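Local coordinates for protein endoglucanase E (Clostridium thermocellum, PDB 2WAO) that probably removes acetyl groups from plant cell-wall polysaccharides through a family 2 carbohydrate esterase domain, which also binds cello-oligosaccharides such as cellohexaose, at residues Val34-Phe38 with Phe104-Phe109; Tyr240-Ile244 with Val279-Cys283. All blocks are in the same frame, centred on the assembly; numbering follows the deposited sequence.

Contact 1 (Val34-Phe38 with Phe104-Phe109); sequences VELNF and FLGFDF
Strand Val34-Phe38 faces Phe104-Phe109 across a gap between two sheets, the strand axes 10.6 Å apart and inclined at 30°, a spacing that side chains fill rather than backbone bonds. Approach is tighter at the C-terminal ends, where the CA atoms of Phe38 and Phe109 are 7.3 Å apart. Val34, Leu36 and Phe38 come from one sheet; Phe104, Phe107 and Phe109 answer from the other. The spacing from Phe104 to Phe107 breaks the usual two-residue period, Leu105 and Gly106 intervening, with Gly106 at positive phi.

Val34 divides its branches between two rings. CG2 sits over one face of Phe104, 3.8 Å from the ring centroid, whereas CG1, set anti to the backbone N (chi1 180°), reaches obliquely to Phe107 CZ at 3.7 Å. Leu36 CD2 lies almost on the normal of the Phe107 ring, 3.7 Å from its centroid, a centred CH-pi contact; the same methyl meets the edge of Phe109, 3.8 Å from CZ. Phe38 CB covers a face of Phe109 toward its rim and lies 3.4 Å from Phe109 CD1. The Phe38 and Phe109 planes are nearly parallel (18°), but their centroids, 5.1 Å apart, are slid so that the rings scarcely overlap.

Leu89 and Leu91 of strand 85-93 and Val45 of strand 43-49 extend this apolar layer. The two antiparallel sheets pack face to face here as a beta sandwich, with these side chains in its interior, consistent with the galactose-binding-like fold expected for the N-terminal domain of family 2 esterases.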
loop_
_atom_site.group_PDB
_atom_site.type_symbol
_atom_site.label_atom_id
_atom_site.label_comp_id
_atom_site.label_asym_id
_atom_site.label_seq_id
_atom_site.Cartn_x
_atom_site.Cartn_y
_atom_site.Cartn_z
ATOM N N VAL A 34 8.704 -8.686 -4.966
ATOM C CA VAL A 34 10.027 -9.120 -5.398
ATOM C C VAL A 34 9.923 -9.182 -6.919
ATOM O O VAL A 34 8.952 -9.711 -7.478
ATOM C CB VAL A 34 10.361 -10.536 -4.821
ATOM C CG1 VAL A 34 11.721 -10.975 -5.282
ATOM C CG2 VAL A 34 10.307 -10.513 -3.257
ATOM N N GLU A 35 10.899 -8.638 -7.623
ATOM C CA GLU A 35 10.800 -8.613 -9.064
ATOM C C GLU A 35 12.132 -9.096 -9.690
ATOM O O GLU A 35 13.215 -8.725 -9.241
ATOM C CB GLU A 35 10.412 -7.202 -9.497
ATOM C CG GLU A 35 10.464 -6.951 -10.958
ATOM C CD GLU A 35 10.174 -5.484 -11.308
ATOM O OE1 GLU A 35 10.266 -4.606 -10.399
ATOM O OE2 GLU A 35 9.911 -5.213 -12.508
ATOM N N LEU A 36 12.028 -9.959 -10.684
ATOM C CA LEU A 36 13.240 -10.558 -11.278
ATOM C C LEU A 36 12.973 -11.028 -12.702
ATOM O O LEU A 36 11.831 -11.178 -13.094
ATOM C CB LEU A 36 13.747 -11.709 -10.381
ATOM C CG LEU A 36 12.786 -12.906 -10.154
ATOM C CD1 LEU A 36 12.729 -13.813 -11.406
ATOM C CD2 LEU A 36 13.235 -13.708 -8.949
ATOM N N ASN A 37 14.044 -11.246 -13.456
ATOM C CA ASN A 37 13.998 -11.928 -14.734
ATOM C C ASN A 37 14.639 -13.307 -14.618
ATOM O O ASN A 37 15.634 -13.463 -13.921
ATOM C CB ASN A 37 14.765 -11.118 -15.790
ATOM C CG ASN A 37 14.087 -9.781 -16.118
ATOM O OD1 ASN A 37 12.909 -9.733 -16.493
ATOM N ND2 ASN A 37 14.834 -8.706 -15.976
ATOM N N PHE A 38 14.037 -14.312 -15.240
ATOM C CA PHE A 38 14.646 -15.639 -15.243
ATOM C C PHE A 38 14.572 -16.239 -16.635
ATOM O O PHE A 38 13.710 -15.867 -17.459
ATOM C CB PHE A 38 14.036 -16.583 -14.195
ATOM C CG PHE A 38 12.629 -17.004 -14.492
ATOM C CD1 PHE A 38 12.364 -18.248 -15.098
ATOM C CD2 PHE A 38 11.561 -16.181 -14.143
ATOM C CE1 PHE A 38 11.037 -18.663 -15.398
ATOM C CE2 PHE A 38 10.227 -16.596 -14.414
ATOM C CZ PHE A 38 9.975 -17.864 -15.058
ATOM N N PHE A 104 11.437 -14.227 2.403
ATOM C CA PHE A 104 11.683 -14.901 1.148
ATOM C C PHE A 104 12.951 -15.683 1.315
ATOM O O PHE A 104 14.016 -15.116 1.609
ATOM C CB PHE A 104 11.721 -13.919 -0.051
ATOM C CG PHE A 104 10.410 -13.246 -0.260
ATOM C CD1 PHE A 104 9.368 -13.922 -0.865
ATOM C CD2 PHE A 104 10.193 -11.968 0.244
ATOM C CE1 PHE A 104 8.116 -13.318 -1.010
ATOM C CE2 PHE A 104 8.947 -11.346 0.118
ATOM C CZ PHE A 104 7.907 -12.027 -0.519
ATOM N N LEU A 105 12.819 -16.997 1.195
ATOM C CA LEU A 105 13.940 -17.875 1.488
ATOM C C LEU A 105 14.671 -18.402 0.260
ATOM O O LEU A 105 15.640 -19.134 0.414
ATOM C CB LEU A 105 13.505 -19.008 2.411
ATOM C CG LEU A 105 13.065 -18.525 3.784
ATOM C CD1 LEU A 105 12.287 -19.680 4.408
ATOM C CD2 LEU A 105 14.260 -18.121 4.657
ATOM N N GLY A 106 14.256 -18.002 -0.942
ATOM C CA GLY A 106 15.000 -18.387 -2.131
ATOM C C GLY A 106 14.124 -18.804 -3.273
ATOM O O GLY A 106 13.025 -19.303 -3.071
ATOM N N PHE A 107 14.633 -18.600 -4.478
ATOM C CA PHE A 107 13.935 -19.007 -5.683
ATOM C C PHE A 107 14.596 -20.229 -6.270
ATOM O O PHE A 107 15.771 -20.483 -6.010
ATOM C CB PHE A 107 13.939 -17.859 -6.702
ATOM C CG PHE A 107 12.993 -16.729 -6.350
ATOM C CD1 PHE A 107 11.702 -16.696 -6.879
ATOM C CD2 PHE A 107 13.405 -15.686 -5.509
ATOM C CE1 PHE A 107 10.815 -15.626 -6.539
ATOM C CE2 PHE A 107 12.545 -14.617 -5.174
ATOM C CZ PHE A 107 11.265 -14.596 -5.681
ATOM N N ASP A 108 13.846 -20.975 -7.083
ATOM C CA ASP A 108 14.422 -22.055 -7.891
ATOM C C ASP A 108 13.834 -22.038 -9.303
ATOM O O ASP A 108 12.617 -21.958 -9.478
ATOM C CB ASP A 108 14.203 -23.425 -7.250
ATOM C CG ASP A 108 14.881 -24.529 -8.067
ATOM O OD1 ASP A 108 16.017 -24.848 -7.731
ATOM O OD2 ASP A 108 14.342 -24.978 -9.091
ATOM N N PHE A 109 14.700 -22.146 -10.296
ATOM C CA PHE A 109 14.278 -22.053 -11.682
ATOM C C PHE A 109 14.416 -23.366 -12.457
ATOM O O PHE A 109 14.473 -23.366 -13.695
ATOM C CB PHE A 109 15.004 -20.886 -12.368
ATOM C CG PHE A 109 14.794 -19.568 -11.656
ATOM C CD1 PHE A 109 13.566 -18.910 -11.748
ATOM C CD2 PHE A 109 15.800 -19.013 -10.867
ATOM C CE1 PHE A 109 13.319 -17.715 -11.058
ATOM C CE2 PHE A 109 15.592 -17.786 -10.185
ATOM C CZ PHE A 109 14.341 -17.141 -10.279
#

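Contact 2 (Tyr240-Ile244 with Val279-Cys283); sequences YKNLI and VVNDC
Val279 is the apolar centre of the contact between helix segments Tyr240-Ile244 and Val279-Cys283, whose axes come within 10.8 Å and cross at -51°. Its CG1 branch, anti to the backbone N (chi1 168°), points at the groove formed by Tyr240 and Ile244, one helical turn apart on the opposing helix. Ile244 CD1 lies 3.4 Å from Val279 CG1, tighter than usual for two carbons, the two side chains running antiparallel alongside one another. The tyrosine side chain lies roughly perpendicular to the valine: Tyr240 CD2 is 3.9 Å from Val279 CG1, an oblique approach to the ring, while Tyr240 CB rests 3.9 Å from Val279 CG2. Both branches of the valine are thus engaged.

One turn further on, the thiol of Cys283 completes the apolar group. Its SG is 3.9 Å from Ile244 CD1 and 4.1 Å from Ile244 CG2, so the isoleucine touches it with both methyls.

The polar part lies along the partly exposed flank. The Lys241 chain is extended beyond CG and passes alongside Val279 before its NZ donates to Asp282 OD2 in a salt bridge of 2.5 Å, a value short enough that its exact length is doubtful. The other carboxylate oxygen, OD1, pairs with Arg285, so each carboxylate oxygen has a cationic partner, which would probably favour the charged form.

Beneath the pair runs the parallel sheet: Tyr240, Ile244 and Val280 pack on strand 255-260, Tyr240 also on Ile219 of strand 216-220, and Cys283 on Val291 of strand 291-295. Helices 233-250 and 266-285 are successive beta-alpha-beta connections of the SGNH-hydrolase fold, side by side against that sheet.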
loop_
_atom_site.group_PDB
_atom_site.type_symbol
_atom_site.label_atom_id
_atom_site.label_comp_id
_atom_site.label_asym_id
_atom_site.label_seq_id
_atom_site.Cartn_x
_atom_site.Cartn_y
_atom_site.Cartn_z
ATOM N N TYR A 240 -2.533 15.671 12.062
ATOM C CA TYR A 240 -2.327 15.636 10.621
ATOM C C TYR A 240 -1.104 16.485 10.254
ATOM O O TYR A 240 -0.235 16.029 9.519
ATOM C CB TYR A 240 -3.614 16.085 9.871
ATOM C CG TYR A 240 -3.741 15.470 8.469
ATOM C CD1 TYR A 240 -4.867 14.735 8.107
ATOM C CD2 TYR A 240 -2.731 15.631 7.500
ATOM C CE1 TYR A 240 -5.005 14.159 6.857
ATOM C CE2 TYR A 240 -2.854 15.024 6.223
ATOM C CZ TYR A 240 -3.977 14.295 5.921
ATOM O OH TYR A 240 -4.094 13.728 4.658
ATOM N N LYS A 241 -1.024 17.702 10.806
ATOM C CA LYS A 241 0.150 18.560 10.634
ATOM C C LYS A 241 1.454 17.879 11.094
ATOM O O LYS A 241 2.450 17.995 10.401
ATOM C CB LYS A 241 -0.037 19.916 11.332
ATOM C CG LYS A 241 -1.101 20.752 10.645
ATOM C CD LYS A 241 -1.355 22.050 11.379
ATOM C CE LYS A 241 -2.250 22.995 10.554
ATOM N NZ LYS A 241 -2.509 24.321 11.246
ATOM N N ASN A 242 1.420 17.175 12.213
ATOM C CA ASN A 242 2.588 16.434 12.720
ATOM C C ASN A 242 3.089 15.443 11.676
ATOM O O ASN A 242 4.298 15.318 11.429
ATOM C CB ASN A 242 2.190 15.635 13.965
ATOM C CG ASN A 242 2.156 16.467 15.225
ATOM O OD1 ASN A 242 2.734 17.555 15.303
ATOM N ND2 ASN A 242 1.488 15.936 16.244
ATOM N N LEU A 243 2.128 14.729 11.063
ATOM C CA LEU A 243 2.438 13.713 10.060
ATOM C C LEU A 243 3.084 14.364 8.822
ATOM O O LEU A 243 4.140 13.921 8.385
ATOM C CB LEU A 243 1.184 12.874 9.676
ATOM C CG LEU A 243 1.447 11.895 8.515
ATOM C CD1 LEU A 243 2.603 10.898 8.879
ATOM C CD2 LEU A 243 0.135 11.222 8.113
ATOM N N ILE A 244 2.504 15.458 8.342
ATOM C CA ILE A 244 3.052 16.164 7.175
ATOM C C ILE A 244 4.473 16.677 7.474
ATOM O O ILE A 244 5.356 16.562 6.626
ATOM C CB ILE A 244 2.117 17.319 6.751
ATOM C CG1 ILE A 244 0.787 16.781 6.193
ATOM C CG2 ILE A 244 2.814 18.199 5.642
ATOM C CD1 ILE A 244 -0.288 17.880 5.920
ATOM N N VAL A 279 -5.857 21.941 7.036
ATOM C CA VAL A 279 -4.455 21.504 7.117
ATOM C C VAL A 279 -3.680 21.903 5.862
ATOM O O VAL A 279 -2.601 22.524 5.952
ATOM C CB VAL A 279 -4.355 19.974 7.427
ATOM C CG1 VAL A 279 -2.933 19.508 7.218
ATOM C CG2 VAL A 279 -4.844 19.671 8.869
ATOM N N VAL A 280 -4.225 21.597 4.672
ATOM C CA VAL A 280 -3.538 21.893 3.431
ATOM C C VAL A 280 -3.376 23.411 3.239
ATOM O O VAL A 280 -2.286 23.892 2.920
ATOM C CB VAL A 280 -4.256 21.244 2.186
ATOM C CG1 VAL A 280 -3.678 21.742 0.917
ATOM C CG2 VAL A 280 -4.190 19.709 2.240
ATOM N N ASN A 281 -4.464 24.149 3.403
ATOM C CA ASN A 281 -4.401 25.606 3.302
ATOM C C ASN A 281 -3.395 26.236 4.295
ATOM O O ASN A 281 -2.717 27.156 3.913
ATOM C CB ASN A 281 -5.792 26.230 3.473
ATOM C CG ASN A 281 -6.685 25.989 2.261
ATOM O OD1 ASN A 281 -7.877 25.749 2.403
ATOM N ND2 ASN A 281 -6.120 26.072 1.090
ATOM N N ASP A 282 -3.325 25.738 5.529
ATOM C CA ASP A 282 -2.350 26.236 6.520
ATOM C C ASP A 282 -0.920 25.905 6.076
ATOM O O ASP A 282 -0.024 26.750 6.175
ATOM C CB ASP A 282 -2.565 25.582 7.901
ATOM C CG ASP A 282 -3.787 26.125 8.648
ATOM O OD1 ASP A 282 -4.484 27.017 8.093
ATOM O OD2 ASP A 282 -4.042 25.657 9.798
ATOM N N CYS A 283 -0.680 24.686 5.609
ATOM C CA CYS A 283 0.675 24.358 5.093
ATOM C C CYS A 283 1.040 25.302 3.963
ATOM O O CYS A 283 2.169 25.793 3.904
ATOM C CB CYS A 283 0.813 22.893 4.609
ATOM S SG CYS A 283 0.711 21.683 5.987
#

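Overall arrangement
Contacts 1 and 2 lie on opposite sides of the chain's centre, with centres about 41 Å apart and nearest atoms about 25 Å apart, and share no strand or helix. They belong to different domains: contact 1 joins two antiparallel sheets of the N-terminal domain, contact 2 two helices on the parallel sheet of the esterase domain. Their chemistry follows their place. The sheet-to-sheet interface is buried and wholly apolar, dominated by phenylalanine rings with aliphatic carbons over their faces. The helix pair, only partly buried, grades from apolar packing near its sheet to a salt bridge at the flank.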